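Mgp-operon protein 3 (Mycoplasma pneumoniae, PDB 6RJ1) is an immunodominant surface adhesin, also called P40/P90, that probably acts together with the adhesin P1 in attaching the bacterium to host cells. Local coordinates at residues L476-V481 / T491-T496; K133-Y138 / Q485-A490; L533-Y538 / A554-A559; A459-Q464 / V699-L704. All coordinates share one frame; numbering follows the deposited sequence.

Contact 1. Residues L476-V481 / T491-T496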
loop_
_atom_site.group_PDB
_atom_site.type_symbol
_atom_site.label_atom_id
_atom_site.label_comp_id
_atom_site.label_asym_id
_atom_site.label_seq_id
_atom_site.Cartn_x
_atom_site.Cartn_y
_atom_site.Cartn_z
ATOM N N LEU A 476 5.884 4.574 -6.288
ATOM C CA LEU A 476 5.590 4.844 -7.685
ATOM C C LEU A 476 6.394 3.996 -8.668
ATOM O O LEU A 476 6.115 4.010 -9.874
ATOM C CB LEU A 476 5.784 6.349 -7.962
ATOM C CG LEU A 476 4.585 7.277 -7.687
ATOM C CD1 LEU A 476 4.268 7.396 -6.184
ATOM C CD2 LEU A 476 4.853 8.655 -8.219
ATOM N N TRP A 477 7.385 3.255 -8.165
ATOM C CA TRP A 477 8.253 2.429 -9.005
ATOM C C TRP A 477 8.760 1.176 -8.290
ATOM O O TRP A 477 8.580 1.035 -7.077
ATOM C CB TRP A 477 9.420 3.272 -9.554
ATOM C CG TRP A 477 10.190 3.979 -8.481
ATOM C CD1 TRP A 477 11.115 3.431 -7.638
ATOM C CD2 TRP A 477 10.084 5.364 -8.120
ATOM N NE1 TRP A 477 11.611 4.394 -6.790
ATOM C CE2 TRP A 477 10.986 5.589 -7.055
ATOM C CE3 TRP A 477 9.333 6.445 -8.611
ATOM C CZ2 TRP A 477 11.145 6.847 -6.464
ATOM C CZ3 TRP A 477 9.484 7.690 -8.018
ATOM C CH2 TRP A 477 10.376 7.880 -6.954
ATOM N N TYR A 478 9.386 0.262 -9.048
ATOM C CA TYR A 478 9.937 -0.996 -8.533
ATOM C C TYR A 478 11.127 -1.425 -9.380
ATOM O O TYR A 478 11.242 -1.004 -10.525
ATOM C CB TYR A 478 8.858 -2.096 -8.505
ATOM C CG TYR A 478 8.318 -2.465 -9.873
ATOM C CD1 TYR A 478 7.341 -1.688 -10.492
ATOM C CD2 TYR A 478 8.771 -3.602 -10.539
ATOM C CE1 TYR A 478 6.840 -2.023 -11.745
ATOM C CE2 TYR A 478 8.276 -3.948 -11.794
ATOM C CZ TYR A 478 7.303 -3.159 -12.390
ATOM O OH TYR A 478 6.803 -3.498 -13.622
ATOM N N TRP A 479 11.994 -2.271 -8.836
ATOM C CA TRP A 479 13.176 -2.728 -9.556
ATOM C C TRP A 479 13.120 -4.173 -9.991
ATOM O O TRP A 479 12.559 -5.005 -9.292
ATOM C CB TRP A 479 14.430 -2.522 -8.700
ATOM C CG TRP A 479 14.956 -1.129 -8.745
ATOM C CD1 TRP A 479 15.868 -0.625 -9.624
ATOM C CD2 TRP A 479 14.596 -0.049 -7.874
ATOM N NE1 TRP A 479 16.096 0.707 -9.359
ATOM C CE2 TRP A 479 15.346 1.081 -8.272
ATOM C CE3 TRP A 479 13.713 0.074 -6.788
ATOM C CZ2 TRP A 479 15.237 2.316 -7.627
ATOM C CZ3 TRP A 479 13.609 1.299 -6.149
ATOM C CH2 TRP A 479 14.362 2.402 -6.567
ATOM N N VAL A 480 13.704 -4.455 -11.154
ATOM C CA VAL A 480 13.961 -5.772 -11.727
ATOM C C VAL A 480 15.399 -5.606 -12.263
ATOM O O VAL A 480 15.620 -4.947 -13.292
ATOM C CB VAL A 480 12.967 -6.266 -12.816
ATOM C CG1 VAL A 480 13.431 -7.603 -13.397
ATOM C CG2 VAL A 480 11.553 -6.391 -12.271
ATOM N N VAL A 481 16.374 -6.096 -11.495
ATOM C CA VAL A 481 17.792 -5.950 -11.832
ATOM C C VAL A 481 18.468 -7.298 -12.010
ATOM O O VAL A 481 18.051 -8.287 -11.409
ATOM C CB VAL A 481 18.564 -5.045 -10.819
ATOM C CG1 VAL A 481 18.107 -3.598 -10.904
ATOM C CG2 VAL A 481 18.437 -5.558 -9.388
ATOM N N THR A 491 11.314 0.515 -12.740
ATOM C CA THR A 491 10.181 0.471 -13.665
ATOM C C THR A 491 9.052 1.237 -12.987
ATOM O O THR A 491 8.785 1.009 -11.811
ATOM C CB THR A 491 9.749 -0.982 -13.942
ATOM O OG1 THR A 491 10.895 -1.778 -14.244
ATOM C CG2 THR A 491 8.708 -1.091 -15.059
ATOM N N TRP A 492 8.388 2.137 -13.728
ATOM C CA TRP A 492 7.258 2.914 -13.218
ATOM C C TRP A 492 6.034 2.024 -13.062
ATOM O O TRP A 492 5.746 1.234 -13.964
ATOM C CB TRP A 492 6.915 4.042 -14.196
ATOM C CG TRP A 492 7.951 5.114 -14.282
ATOM C CD1 TRP A 492 8.916 5.248 -15.235
ATOM C CD2 TRP A 492 8.101 6.226 -13.395
ATOM N NE1 TRP A 492 9.664 6.375 -14.992
ATOM C CE2 TRP A 492 9.190 6.992 -13.862
ATOM C CE3 TRP A 492 7.415 6.656 -12.246
ATOM C CZ2 TRP A 492 9.607 8.167 -13.227
ATOM C CZ3 TRP A 492 7.840 7.809 -11.608
ATOM C CH2 TRP A 492 8.920 8.553 -12.101
ATOM N N TRP A 493 5.287 2.179 -11.950
ATOM C CA TRP A 493 4.034 1.445 -11.759
ATOM C C TRP A 493 2.973 1.918 -12.773
ATOM O O TRP A 493 2.183 1.102 -13.257
ATOM C CB TRP A 493 3.509 1.581 -10.328
ATOM C CG TRP A 493 4.096 0.596 -9.363
ATOM C CD1 TRP A 493 4.799 0.881 -8.231
ATOM C CD2 TRP A 493 4.020 -0.837 -9.441
ATOM N NE1 TRP A 493 5.160 -0.279 -7.591
ATOM C CE2 TRP A 493 4.692 -1.351 -8.310
ATOM C CE3 TRP A 493 3.429 -1.739 -10.353
ATOM C CZ2 TRP A 493 4.822 -2.729 -8.080
ATOM C CZ3 TRP A 493 3.541 -3.101 -10.115
ATOM C CH2 TRP A 493 4.242 -3.587 -8.999
ATOM N N ALA A 494 3.004 3.228 -13.125
ATOM C CA ALA A 494 2.116 3.866 -14.102
ATOM C C ALA A 494 2.312 3.297 -15.507
ATOM O O ALA A 494 1.443 3.471 -16.361
ATOM C CB ALA A 494 2.332 5.375 -14.107
ATOM N N LYS A 495 3.460 2.643 -15.750
ATOM C CA LYS A 495 3.793 2.000 -17.027
ATOM C C LYS A 495 3.658 0.461 -16.910
ATOM O O LYS A 495 4.021 -0.260 -17.841
ATOM C CB LYS A 495 5.192 2.412 -17.500
ATOM C CG LYS A 495 5.238 3.789 -18.138
ATOM C CD LYS A 495 6.659 4.297 -18.357
ATOM C CE LYS A 495 7.283 3.812 -19.643
ATOM N NZ LYS A 495 8.492 4.605 -20.010
ATOM N N THR A 496 3.125 -0.033 -15.760
ATOM C CA THR A 496 2.879 -1.455 -15.523
ATOM C C THR A 496 1.375 -1.677 -15.418
ATOM O O THR A 496 0.767 -1.405 -14.377
ATOM C CB THR A 496 3.665 -1.995 -14.319
ATOM O OG1 THR A 496 5.029 -1.599 -14.415
ATOM C CG2 THR A 496 3.588 -3.509 -14.215
HETATM O O HOH W 1 4.092 5.134 -11.183
HETATM O O HOH W 2 7.166 -0.555 -5.391
HETATM O O HOH W 3 13.504 -2.339 -13.004
#

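Contact 2. Residues K133-Y138 / Q485-A490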
loop_
_atom_site.group_PDB
_atom_site.type_symbol
_atom_site.label_atom_id
_atom_site.label_comp_id
_atom_site.label_asym_id
_atom_site.label_seq_id
_atom_site.Cartn_x
_atom_site.Cartn_y
_atom_site.Cartn_z
ATOM N N LYS A 133 23.547 -1.241 -7.888
ATOM C CA LYS A 133 22.960 0.062 -7.596
ATOM C C LYS A 133 21.510 0.117 -8.067
ATOM O O LYS A 133 21.179 -0.374 -9.147
ATOM C CB LYS A 133 23.783 1.154 -8.281
ATOM C CG LYS A 133 23.697 2.522 -7.640
ATOM C CD LYS A 133 24.703 3.403 -8.328
ATOM C CE LYS A 133 24.756 4.796 -7.784
ATOM N NZ LYS A 133 23.764 5.674 -8.453
ATOM N N LEU A 134 20.641 0.707 -7.249
ATOM C CA LEU A 134 19.232 0.842 -7.590
ATOM C C LEU A 134 19.031 2.246 -8.115
ATOM O O LEU A 134 18.769 3.179 -7.360
ATOM C CB LEU A 134 18.329 0.531 -6.386
ATOM C CG LEU A 134 18.457 -0.865 -5.767
ATOM C CD1 LEU A 134 17.583 -0.982 -4.552
ATOM C CD2 LEU A 134 18.137 -1.973 -6.781
ATOM N N ALA A 135 19.243 2.403 -9.417
ATOM C CA ALA A 135 19.130 3.677 -10.102
ATOM C C ALA A 135 17.689 4.174 -10.197
ATOM O O ALA A 135 16.753 3.377 -10.311
ATOM C CB ALA A 135 19.738 3.567 -11.485
ATOM N N LEU A 136 17.523 5.509 -10.140
ATOM C CA LEU A 136 16.260 6.223 -10.261
ATOM C C LEU A 136 15.538 5.799 -11.566
ATOM O O LEU A 136 16.219 5.543 -12.570
ATOM C CB LEU A 136 16.568 7.732 -10.363
ATOM C CG LEU A 136 16.377 8.671 -9.157
ATOM C CD1 LEU A 136 15.456 8.134 -8.100
ATOM C CD2 LEU A 136 17.679 9.168 -8.635
ATOM N N PRO A 137 14.177 5.765 -11.610
ATOM C CA PRO A 137 13.501 5.431 -12.879
ATOM C C PRO A 137 13.772 6.503 -13.940
ATOM O O PRO A 137 14.213 7.603 -13.588
ATOM C CB PRO A 137 12.026 5.373 -12.489
ATOM C CG PRO A 137 11.918 6.232 -11.293
ATOM C CD PRO A 137 13.199 6.069 -10.545
ATOM N N TYR A 138 13.549 6.186 -15.229
ATOM C CA TYR A 138 13.800 7.171 -16.271
ATOM C C TYR A 138 12.560 7.990 -16.648
ATOM O O TYR A 138 11.476 7.443 -16.851
ATOM C CB TYR A 138 14.456 6.538 -17.508
ATOM C CG TYR A 138 14.826 7.540 -18.583
ATOM C CD1 TYR A 138 16.064 8.178 -18.577
ATOM C CD2 TYR A 138 13.939 7.853 -19.607
ATOM C CE1 TYR A 138 16.403 9.110 -19.561
ATOM C CE2 TYR A 138 14.253 8.808 -20.571
ATOM C CZ TYR A 138 15.492 9.422 -20.555
ATOM O OH TYR A 138 15.800 10.336 -21.531
ATOM N N GLN A 485 24.602 -7.234 -13.434
ATOM C CA GLN A 485 24.609 -5.779 -13.677
ATOM C C GLN A 485 25.299 -4.978 -12.563
ATOM O O GLN A 485 25.367 -5.439 -11.427
ATOM C CB GLN A 485 23.174 -5.251 -13.867
ATOM C CG GLN A 485 22.524 -5.592 -15.211
ATOM C CD GLN A 485 21.214 -4.853 -15.453
ATOM O OE1 GLN A 485 20.378 -4.664 -14.551
ATOM N NE2 GLN A 485 20.996 -4.432 -16.696
ATOM N N GLU A 486 25.803 -3.776 -12.895
ATOM C CA GLU A 486 26.455 -2.857 -11.950
ATOM C C GLU A 486 25.397 -1.971 -11.290
ATOM O O GLU A 486 25.567 -1.536 -10.149
ATOM C CB GLU A 486 27.477 -1.966 -12.678
ATOM C CG GLU A 486 28.813 -2.633 -12.966
ATOM C CD GLU A 486 29.874 -2.466 -11.895
ATOM O OE1 GLU A 486 29.750 -3.103 -10.823
ATOM O OE2 GLU A 486 30.845 -1.716 -12.138
ATOM N N SER A 487 24.323 -1.679 -12.039
ATOM C CA SER A 487 23.194 -0.848 -11.632
ATOM C C SER A 487 21.954 -1.208 -12.464
ATOM O O SER A 487 22.052 -1.964 -13.433
ATOM C CB SER A 487 23.541 0.637 -11.771
ATOM O OG SER A 487 22.809 1.319 -12.780
ATOM N N GLY A 488 20.809 -0.659 -12.075
ATOM C CA GLY A 488 19.552 -0.877 -12.770
ATOM C C GLY A 488 18.518 0.162 -12.415
ATOM O O GLY A 488 18.313 0.445 -11.233
ATOM N N LYS A 489 17.877 0.749 -13.439
ATOM C CA LYS A 489 16.821 1.756 -13.287
ATOM C C LYS A 489 15.538 1.062 -12.871
ATOM O O LYS A 489 15.342 -0.120 -13.192
ATOM C CB LYS A 489 16.578 2.512 -14.601
ATOM C CG LYS A 489 17.693 3.459 -15.011
ATOM C CD LYS A 489 17.526 3.895 -16.453
ATOM C CE LYS A 489 18.674 4.766 -16.886
ATOM N NZ LYS A 489 18.443 5.359 -18.223
ATOM N N ALA A 490 14.667 1.792 -12.152
ATOM C CA ALA A 490 13.379 1.278 -11.711
ATOM C C ALA A 490 12.363 1.337 -12.851
ATOM O O ALA A 490 12.525 2.110 -13.811
ATOM C CB ALA A 490 12.880 2.096 -10.533
#

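Contact 3. Residues L533-Y538 / A554-A559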
loop_
_atom_site.group_PDB
_atom_site.type_symbol
_atom_site.label_atom_id
_atom_site.label_comp_id
_atom_site.label_asym_id
_atom_site.label_seq_id
_atom_site.Cartn_x
_atom_site.Cartn_y
_atom_site.Cartn_z
ATOM N N LEU A 533 -1.372 6.757 -19.221
ATOM C CA LEU A 533 -0.714 5.964 -18.193
ATOM C C LEU A 533 -1.750 5.275 -17.292
ATOM O O LEU A 533 -2.938 5.604 -17.360
ATOM C CB LEU A 533 0.289 6.822 -17.406
ATOM C CG LEU A 533 1.435 7.441 -18.242
ATOM C CD1 LEU A 533 2.063 8.603 -17.531
ATOM C CD2 LEU A 533 2.497 6.411 -18.635
ATOM N N THR A 534 -1.323 4.271 -16.514
ATOM C CA THR A 534 -2.234 3.513 -15.664
ATOM C C THR A 534 -1.983 3.865 -14.176
ATOM O O THR A 534 -1.378 4.911 -13.890
ATOM C CB THR A 534 -2.185 2.002 -16.027
ATOM O OG1 THR A 534 -3.230 1.307 -15.343
ATOM C CG2 THR A 534 -0.821 1.336 -15.752
ATOM N N GLN A 535 -2.490 3.015 -13.244
ATOM C CA GLN A 535 -2.368 3.191 -11.800
ATOM C C GLN A 535 -0.899 3.451 -11.398
ATOM O O GLN A 535 -0.023 2.649 -11.721
ATOM C CB GLN A 535 -3.034 2.018 -11.029
ATOM C CG GLN A 535 -2.916 2.053 -9.496
ATOM C CD GLN A 535 -3.489 3.261 -8.817
ATOM O OE1 GLN A 535 -4.519 3.818 -9.224
ATOM N NE2 GLN A 535 -2.845 3.676 -7.741
ATOM N N PRO A 536 -0.622 4.619 -10.771
ATOM C CA PRO A 536 0.767 4.980 -10.468
ATOM C C PRO A 536 1.367 4.481 -9.153
ATOM O O PRO A 536 2.583 4.430 -9.047
ATOM C CB PRO A 536 0.695 6.504 -10.435
ATOM C CG PRO A 536 -0.635 6.757 -9.807
ATOM C CD PRO A 536 -1.542 5.717 -10.404
ATOM N N ALA A 537 0.551 4.242 -8.125
ATOM C CA ALA A 537 1.081 3.910 -6.813
ATOM C C ALA A 537 0.425 2.735 -6.124
ATOM O O ALA A 537 -0.756 2.441 -6.341
ATOM C CB ALA A 537 1.031 5.135 -5.915
ATOM N N TYR A 538 1.223 2.070 -5.271
ATOM C CA TYR A 538 0.811 0.922 -4.479
ATOM C C TYR A 538 1.438 0.950 -3.091
ATOM O O TYR A 538 2.537 1.480 -2.917
ATOM C CB TYR A 538 1.173 -0.393 -5.214
ATOM C CG TYR A 538 0.425 -0.582 -6.519
ATOM C CD1 TYR A 538 -0.864 -1.106 -6.537
ATOM C CD2 TYR A 538 0.983 -0.177 -7.733
ATOM C CE1 TYR A 538 -1.577 -1.230 -7.728
ATOM C CE2 TYR A 538 0.279 -0.291 -8.928
ATOM C CZ TYR A 538 -0.996 -0.830 -8.923
ATOM O OH TYR A 538 -1.680 -0.943 -10.110
ATOM N N ALA A 554 -0.454 -6.026 -2.781
ATOM C CA ALA A 554 -0.370 -4.620 -2.422
ATOM C C ALA A 554 -1.762 -4.018 -2.369
ATOM O O ALA A 554 -2.699 -4.555 -2.959
ATOM C CB ALA A 554 0.457 -3.880 -3.473
ATOM N N PHE A 555 -1.895 -2.889 -1.679
ATOM C CA PHE A 555 -3.142 -2.147 -1.693
ATOM C C PHE A 555 -2.937 -1.070 -2.734
ATOM O O PHE A 555 -1.848 -0.497 -2.821
ATOM C CB PHE A 555 -3.450 -1.508 -0.337
ATOM C CG PHE A 555 -4.364 -2.343 0.509
ATOM C CD1 PHE A 555 -5.737 -2.365 0.267
ATOM C CD2 PHE A 555 -3.859 -3.116 1.549
ATOM C CE1 PHE A 555 -6.583 -3.161 1.040
ATOM C CE2 PHE A 555 -4.707 -3.905 2.326
ATOM C CZ PHE A 555 -6.061 -3.925 2.061
ATOM N N LYS A 556 -3.956 -0.825 -3.552
ATOM C CA LYS A 556 -3.911 0.224 -4.556
ATOM C C LYS A 556 -3.996 1.532 -3.777
ATOM O O LYS A 556 -4.925 1.716 -2.983
ATOM C CB LYS A 556 -5.108 0.077 -5.514
ATOM C CG LYS A 556 -5.229 1.174 -6.565
ATOM C CD LYS A 556 -6.685 1.377 -7.010
ATOM C CE LYS A 556 -7.368 2.516 -6.277
ATOM N NZ LYS A 556 -6.971 3.848 -6.823
ATOM N N ALA A 557 -3.001 2.409 -3.949
ATOM C CA ALA A 557 -3.010 3.718 -3.294
ATOM C C ALA A 557 -4.013 4.605 -4.066
ATOM O O ALA A 557 -4.187 4.416 -5.276
ATOM C CB ALA A 557 -1.623 4.328 -3.334
ATOM N N GLY A 558 -4.689 5.513 -3.365
ATOM C CA GLY A 558 -5.655 6.411 -3.984
ATOM C C GLY A 558 -4.996 7.341 -4.982
ATOM O O GLY A 558 -4.070 8.059 -4.623
ATOM N N ALA A 559 -5.406 7.282 -6.255
ATOM C CA ALA A 559 -4.848 8.140 -7.298
ATOM C C ALA A 559 -5.984 8.756 -8.112
ATOM O O ALA A 559 -6.711 8.064 -8.841
ATOM C CB ALA A 559 -3.894 7.362 -8.182
#

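Contact 4. Residues A459-Q464 / V699-L704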
loop_
_atom_site.group_PDB
_atom_site.type_symbol
_atom_site.label_atom_id
_atom_site.label_comp_id
_atom_site.label_asym_id
_atom_site.label_seq_id
_atom_site.Cartn_x
_atom_site.Cartn_y
_atom_site.Cartn_z
ATOM N N ALA A 459 13.395 -9.787 -3.442
ATOM C CA ALA A 459 13.177 -11.169 -3.853
ATOM C C ALA A 459 14.182 -11.515 -4.939
ATOM O O ALA A 459 14.483 -10.676 -5.797
ATOM C CB ALA A 459 11.763 -11.345 -4.386
ATOM N N TYR A 460 14.716 -12.749 -4.892
ATOM C CA TYR A 460 15.670 -13.245 -5.879
ATOM C C TYR A 460 15.021 -14.379 -6.663
ATOM O O TYR A 460 14.483 -15.311 -6.067
ATOM C CB TYR A 460 16.987 -13.694 -5.212
ATOM C CG TYR A 460 17.997 -14.280 -6.177
ATOM C CD1 TYR A 460 17.921 -15.613 -6.570
ATOM C CD2 TYR A 460 19.028 -13.503 -6.696
ATOM C CE1 TYR A 460 18.840 -16.157 -7.466
ATOM C CE2 TYR A 460 19.956 -14.038 -7.593
ATOM C CZ TYR A 460 19.861 -15.369 -7.968
ATOM O OH TYR A 460 20.766 -15.922 -8.842
ATOM N N LEU A 461 15.090 -14.301 -7.993
ATOM C CA LEU A 461 14.544 -15.313 -8.891
ATOM C C LEU A 461 15.430 -15.513 -10.120
ATOM O O LEU A 461 15.375 -14.718 -11.063
ATOM C CB LEU A 461 13.089 -14.985 -9.301
ATOM C CG LEU A 461 12.323 -16.089 -10.063
ATOM C CD1 LEU A 461 11.908 -17.216 -9.137
ATOM C CD2 LEU A 461 11.108 -15.525 -10.785
ATOM N N ASN A 462 16.243 -16.585 -10.098
ATOM C CA ASN A 462 17.121 -16.995 -11.191
ATOM C C ASN A 462 17.936 -15.839 -11.811
ATOM O O ASN A 462 17.703 -15.451 -12.963
ATOM C CB ASN A 462 16.312 -17.756 -12.262
ATOM C CG ASN A 462 15.867 -19.133 -11.822
ATOM O OD1 ASN A 462 14.902 -19.300 -11.061
ATOM N ND2 ASN A 462 16.572 -20.154 -12.295
ATOM N N GLY A 463 18.863 -15.292 -11.024
ATOM C CA GLY A 463 19.751 -14.206 -11.441
ATOM C C GLY A 463 19.118 -12.831 -11.512
ATOM O O GLY A 463 19.786 -11.858 -11.877
ATOM N N GLN A 464 17.829 -12.743 -11.166
ATOM C CA GLN A 464 17.082 -11.487 -11.181
ATOM C C GLN A 464 16.680 -11.113 -9.772
ATOM O O GLN A 464 16.215 -11.964 -9.009
ATOM C CB GLN A 464 15.832 -11.570 -12.080
ATOM C CG GLN A 464 16.134 -11.951 -13.517
ATOM C CD GLN A 464 15.346 -11.106 -14.462
ATOM O OE1 GLN A 464 15.724 -9.972 -14.768
ATOM N NE2 GLN A 464 14.234 -11.644 -14.949
ATOM N N VAL A 699 3.723 -13.591 -11.244
ATOM C CA VAL A 699 4.425 -13.048 -12.401
ATOM C C VAL A 699 5.637 -13.936 -12.758
ATOM O O VAL A 699 6.417 -14.314 -11.879
ATOM C CB VAL A 699 4.745 -11.520 -12.247
ATOM C CG1 VAL A 699 4.722 -11.053 -10.791
ATOM C CG2 VAL A 699 6.029 -11.101 -12.945
ATOM N N ASN A 700 5.738 -14.311 -14.055
ATOM C CA ASN A 700 6.800 -15.150 -14.607
ATOM C C ASN A 700 8.011 -14.344 -15.085
ATOM O O ASN A 700 7.922 -13.119 -15.213
ATOM C CB ASN A 700 6.260 -16.039 -15.734
ATOM C CG ASN A 700 5.642 -15.297 -16.887
ATOM O OD1 ASN A 700 6.306 -14.574 -17.633
ATOM N ND2 ASN A 700 4.350 -15.473 -17.062
ATOM N N GLU A 701 9.129 -15.056 -15.390
ATOM C CA GLU A 701 10.400 -14.489 -15.856
ATOM C C GLU A 701 10.277 -13.569 -17.073
ATOM O O GLU A 701 10.950 -12.538 -17.101
ATOM C CB GLU A 701 11.448 -15.581 -16.119
ATOM C CG GLU A 701 12.118 -16.101 -14.857
ATOM C CD GLU A 701 13.618 -16.322 -14.948
ATOM O OE1 GLU A 701 14.052 -17.148 -15.785
ATOM O OE2 GLU A 701 14.360 -15.677 -14.172
ATOM N N SER A 702 9.438 -13.931 -18.074
ATOM C CA SER A 702 9.257 -13.101 -19.268
ATOM C C SER A 702 8.523 -11.790 -18.935
ATOM O O SER A 702 8.847 -10.750 -19.508
ATOM C CB SER A 702 8.569 -13.878 -20.388
ATOM O OG SER A 702 7.155 -13.885 -20.285
ATOM N N GLU A 703 7.571 -11.837 -17.978
ATOM C CA GLU A 703 6.838 -10.657 -17.514
ATOM C C GLU A 703 7.793 -9.744 -16.736
ATOM O O GLU A 703 7.725 -8.522 -16.870
ATOM C CB GLU A 703 5.628 -11.051 -16.651
ATOM C CG GLU A 703 4.479 -11.666 -17.434
ATOM C CD GLU A 703 3.325 -12.189 -16.596
ATOM O OE1 GLU A 703 3.570 -13.040 -15.710
ATOM O OE2 GLU A 703 2.172 -11.762 -16.837
ATOM N N LEU A 704 8.708 -10.347 -15.960
ATOM C CA LEU A 704 9.731 -9.629 -15.203
ATOM C C LEU A 704 10.773 -9.031 -16.140
ATOM O O LEU A 704 11.217 -7.910 -15.908
ATOM C CB LEU A 704 10.410 -10.552 -14.177
ATOM C CG LEU A 704 9.613 -10.871 -12.911
ATOM C CD1 LEU A 704 10.249 -12.005 -12.145
ATOM C CD2 LEU A 704 9.449 -9.649 -12.016
#

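Contact 1. Residues L476-V481 / T491-T496
Tyr478 and Thr491 face each other through two main-chain bonds: Tyr478 N donates to Thr491 O (2.9 Å) and Thr491 N to Tyr478 O (2.7 Å), a hydrogen-bonded antiparallel pair. Trp477 and Trp492 form the non-hydrogen-bonded pair next to it. Beyond them the nearly straight bond from Trp493 N to Leu476 O (2.9 Å) carries the pairing one step further.

Among the side chains, Tyr478 OH donates to Thr496 OG1 (2.7 Å), which sits in the plane of the phenol ring at its edge. That hydroxyl passes its own proton on to Trp492 O (3.0 Å), a carbonyl that Lys495 N reaches from the other face. Three waters stitch the rest: one links Leu476 O to Ala494 N, one Trp477 O to Trp493 NE1, and one Val480 N to Thr491 OG1, which also bonds to Ala707 O of helix 701-712.

The aromatic contacts lie on both faces of the pair. With CG between its backbone N and carbonyl carbon (chi1 63°), the Tyr478 ring has Thr491 CB over one face in a CH-pi contact and the Trp493 indole over the opposite face, the two ring planes inclined by 34°. On the other side Trp477 turns its edge to the face of Trp492 in an offset edge-to-face pair, planes at 88°. This is a tryptophan-rich beta hairpin of strands 477-482 and 487-492, in a family grouped with the beta-propellers.

Contact 2. Residues K133-Y138 / Q485-A490
Lys133 straddles Ser487 with its backbone: Lys133 N donates to Glu486 O (3.0 Å) in an almost straight bond of 176°, and Lys133 O accepts from Gly488 N (3.0 Å) at a more bent 135°. Further along, the bonds from Ala135 N to Gly488 O and from Ala490 N to Ala135 O are both weak, so the grip slackens toward Pro137. Ala135 O takes a second donor from the hairpin, Trp479 NE1, and Tyr138 O is bonded by Trp492 NE1.

Side chains then fill in along the pair. Lys133 CB and Ser487 CB sit together on one face (3.5 Å), while the Lys133 amine leaves the contact for a salt bridge with Asp110. Lys489 stretches out beside Tyr138, pointing the same way: its CG passes Leu136 O (3.5 Å) and its NZ ends 3.7 Å from Tyr138 CD1. CG anti to the backbone N (chi1 -176°) sends the tyrosine ring out alongside the lysine. Pro137 CB rests on Ala490 CB (3.9 Å), both residues also touching Trp477. Strands 125-135 and 487-492 meet here in the one parallel step of a mixed eight-stranded sheet, which joins the antiparallel strands early in the chain to the later hairpin.

Contact 3. Residues L533-Y538 / A554-A559
Gln535 lies across Lys556 where the chain enters the antiparallel hairpin of strands 538-546 and 549-563; the two side chains cross at about a right angle. From CB, which heads toward the 554-559 segment, the glutamine runs out with CG anti to the backbone N (chi1 177°) and then bends at chi2 (59°). CG and CD lie against the lysine chain, CD being 3.5 Å from Lys556 CG. At the tip the amide divides its work. Its OE1 receives a weak, long bond from Lys556 NZ (3.4 Å), an amine whose stronger partner is Asn660 OD1, and also lies near Ala559 CB. Its NE2 points chiefly at its own segment, donating in the amide plane to a lone pair of Ala537 O (2.8 Å), and weakly also to Ala557 O (2.9 Å).

Ala537 O is thus gripped twice, because Ala557 N comes in from above its carbonyl plane (3.3 Å). These bonds hold the Gln535 amide in a fixed rotation and satisfy a buried carbonyl in the loop that leads into strand 538-546. Next along, Tyr538 and Lys556 form a non-hydrogen-bonded antiparallel pair, and the Tyr538 ring meets Trp493 edge-to-face, just past the end of strand 487-492. Alanines close the seam: Ala537 CB packs on Ala557 CB (3.8 Å), Tyr538 CB on Ala554 CB (4.0 Å), and at the far end Pro536 CD touches Ala559 CB (3.6 Å).

Contact 4. Residues A459-Q464 / V699-L704
Leu461 swings its CG anti to the backbone N (chi1 -170°), which carries CD2 across to Leu704 CD1 (3.9 Å), the two side chains crossing at about a right angle. Glu701, bent at chi2 (-138°), brings its carboxylate back to the beta turn. The turn is type I', running from Leu461 to Gln464 with positive phi at Asn462 and Gly463, and it joins strands 457-461 and 464-468 in a tight hairpin packed against the start of helix 701-712.

No hydrogen bond spans the two segments. Glu701 OE2 rests against Asn462 CB (3.4 Å) and is equally near Leu461 O (3.4 Å), but both oxygens are acceptors and do not bond. Gln464 NE2 stays 4.1 Å from Glu701 OE2, its amide turned 74° from the carboxylate, and its OE1 has a weak bond from Arg708. Leu704 also reaches Val466 and Val480, so this leucine is one of the points where the helix sits on the sheet.

The helix start is fixed by a capping box. Asn700 OD1 takes Glu703 N (3.0 Å) and Ser702 OG from opposite faces of its amide plane; in return Asn700 N donates to Glu703 OE1 (3.0 Å), on the lone pair turned away from OE2.

Overall arrangement
Contacts 1 and 2 share strand 487-492 and one sheet: contact 1 pairs it antiparallel with its hairpin partner, contact 2 pairs it parallel with a strand from far earlier in the chain. Contact 4 reaches the same sheet at its outermost strand 457-461, and Val480 of 476-481 touches its Leu704 and Gln464. Contact 3 belongs to a different sheet but is joined to contact 1 by a backbone bond from Thr534 N to Ala494 O. Contacts 1 and 3 are fully buried, the first aromatic and water-bridged, the second built on an amide and small alanines. Contact 2 is partly exposed and rests on backbone bonds; contact 4, buried around its leucines, leaves Asn462 of its turn exposed.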